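Local coordinates for protein 2-C-methyl-D-erythritol 2,4-cyclodiphosphate synthase (Thermus thermophilus, PDB 1IV3) that converts 4-diphosphocytidyl-2-C-methyl-D-erythritol 2-phosphate into 2-C-methyl-D-erythritol 2,4-cyclodiphosphate with release of CMP, a step of the non-mevalonate route to isoprenoids, at residues G136-S140 and H141-R145. The protein carries 3 engineered substitutions. Numbering follows the deposited sequence.
Sequences GLAPS and HVQAR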
loop_
_atom_site.group_PDB
_atom_site.type_symbol
_atom_site.label_atom_id
_atom_site.label_comp_id
_atom_site.label_asym_id
_atom_site.label_seq_id
_atom_site.Cartn_x
_atom_site.Cartn_y
_atom_site.Cartn_z
ATOM N N GLY A 136 13.978 -6.322 -9.369
ATOM C CA GLY A 136 13.756 -6.630 -10.770
ATOM C C GLY A 136 12.313 -6.739 -11.181
ATOM O O GLY A 136 12.002 -7.006 -12.346
ATOM N N LEU A 137 11.411 -6.518 -10.223
ATOM C CA LEU A 137 9.991 -6.524 -10.575
ATOM C C LEU A 137 9.672 -5.359 -11.509
ATOM O O LEU A 137 8.931 -5.502 -12.485
ATOM C CB LEU A 137 9.185 -6.467 -9.285
ATOM C CG LEU A 137 7.679 -6.702 -9.359
ATOM C CD1 LEU A 137 7.292 -7.440 -10.627
ATOM C CD2 LEU A 137 7.224 -7.472 -8.127
ATOM N N ALA A 138 10.240 -4.191 -11.221
ATOM C CA ALA A 138 9.983 -2.941 -11.920
ATOM C C ALA A 138 11.278 -2.151 -12.030
ATOM O O ALA A 138 11.453 -1.137 -11.360
ATOM C CB ALA A 138 8.925 -2.116 -11.193
ATOM N N PRO A 139 12.225 -2.608 -12.840
ATOM C CA PRO A 139 13.575 -2.032 -12.843
ATOM C C PRO A 139 13.671 -0.685 -13.525
ATOM O O PRO A 139 14.701 -0.022 -13.523
ATOM C CB PRO A 139 14.371 -3.044 -13.694
ATOM C CG PRO A 139 13.333 -3.527 -14.660
ATOM C CD PRO A 139 12.088 -3.709 -13.820
ATOM N N SER A 140 12.577 -0.262 -14.151
ATOM C CA SER A 140 12.656 1.010 -14.835
ATOM C C SER A 140 11.603 1.997 -14.345
ATOM O O SER A 140 11.262 2.926 -15.076
ATOM C CB SER A 140 12.527 0.754 -16.346
ATOM O OG SER A 140 13.716 0.136 -16.826
ATOM N N HIS A 141 11.093 1.825 -13.124
ATOM C CA HIS A 141 10.177 2.810 -12.555
ATOM C C HIS A 141 10.631 3.190 -11.146
ATOM O O HIS A 141 11.297 2.413 -10.462
ATOM C CB HIS A 141 8.743 2.308 -12.467
ATOM C CG HIS A 141 8.054 2.097 -13.774
ATOM N ND1 HIS A 141 6.987 2.857 -14.176
ATOM C CD2 HIS A 141 8.278 1.192 -14.767
ATOM C CE1 HIS A 141 6.589 2.438 -15.371
ATOM N NE2 HIS A 141 7.347 1.438 -15.748
ATOM N N VAL A 142 10.247 4.390 -10.744
ATOM C CA VAL A 142 10.298 4.768 -9.330
ATOM C C VAL A 142 8.871 4.640 -8.799
ATOM O O VAL A 142 7.947 5.114 -9.490
ATOM C CB VAL A 142 10.861 6.169 -9.113
ATOM C CG1 VAL A 142 10.136 7.228 -9.964
ATOM C CG2 VAL A 142 10.802 6.536 -7.635
ATOM N N GLN A 143 8.672 4.000 -7.646
ATOM C CA GLN A 143 7.309 3.893 -7.126
ATOM C C GLN A 143 7.268 4.506 -5.727
ATOM O O GLN A 143 8.264 4.385 -5.003
ATOM C CB GLN A 143 6.838 2.456 -7.045
ATOM C CG GLN A 143 6.960 1.683 -8.351
ATOM C CD GLN A 143 6.816 0.179 -8.175
ATOM O OE1 GLN A 143 7.768 -0.599 -8.283
ATOM N NE2 GLN A 143 5.591 -0.252 -7.888
ATOM N N ALA A 144 6.162 5.136 -5.345
ATOM C CA ALA A 144 6.016 5.606 -3.975
ATOM C C ALA A 144 4.635 5.203 -3.483
ATOM O O ALA A 144 3.693 5.289 -4.272
ATOM C CB ALA A 144 6.163 7.119 -3.850
ATOM N N ARG A 145 4.536 4.804 -2.220
ATOM C CA ARG A 145 3.228 4.628 -1.585
ATOM C C ARG A 145 3.304 5.251 -0.205
ATOM O O ARG A 145 4.328 5.086 0.475
ATOM C CB ARG A 145 2.829 3.151 -1.523
ATOM C CG ARG A 145 2.872 2.480 -2.897
ATOM C CD ARG A 145 2.308 1.058 -2.836
ATOM N NE ARG A 145 2.123 0.570 -4.213
ATOM C CZ ARG A 145 3.141 -0.003 -4.846
ATOM N NH1 ARG A 145 4.298 -0.138 -4.214
ATOM N NH2 ARG A 145 2.975 -0.437 -6.085
HETATM O O HOH W 1 13.631 1.030 -10.756
#
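A138 and H141 are the two ends of a type I beta turn, with P139 and S140 at its corners, and the chain leaves the turn directly as strand 141-150. The closing bond from H141 N to A138 O is nearly straight, with an N-H...O angle of 168°, but weak, at 3.5 Å. A water braces the turn by donating to two carbonyls: it lies 3.1 Å from A138 O and 2.7 Å from H141 O, linking the start of the turn to the first residue of the strand. P139 points its CB away from the strand, and its ring lies close to the side chain of D101. The CB of A138 points the other way, to the strand, and meets the side-chain amide of Q143 two residues beyond the turn, in a contact of van der Waals length. The Q143 chain reaches this methyl because CG lies beside the backbone N (chi1 -54°) and the rest runs extended. The imidazole of H141, swung beside its own backbone N at chi1 -68°, stands obliquely beside the peptide that joins it to S140, with CG 3.6 Å from S140 C. In the YgbB fold this turn leads from the loop after strand 127-132 into the strand that runs antiparallel between 3-14 and 91-99; S140 already shares backbone hydrogen bonding with L12, and Q143 pairs with T99. The loop itself is tied by A138 N to the hydroxyl of S134, which, like D101, is assigned to the substrate-binding site. L137 of a neighbouring subunit packs on A138, H141 and Q143, placing this corner at the trimer interface.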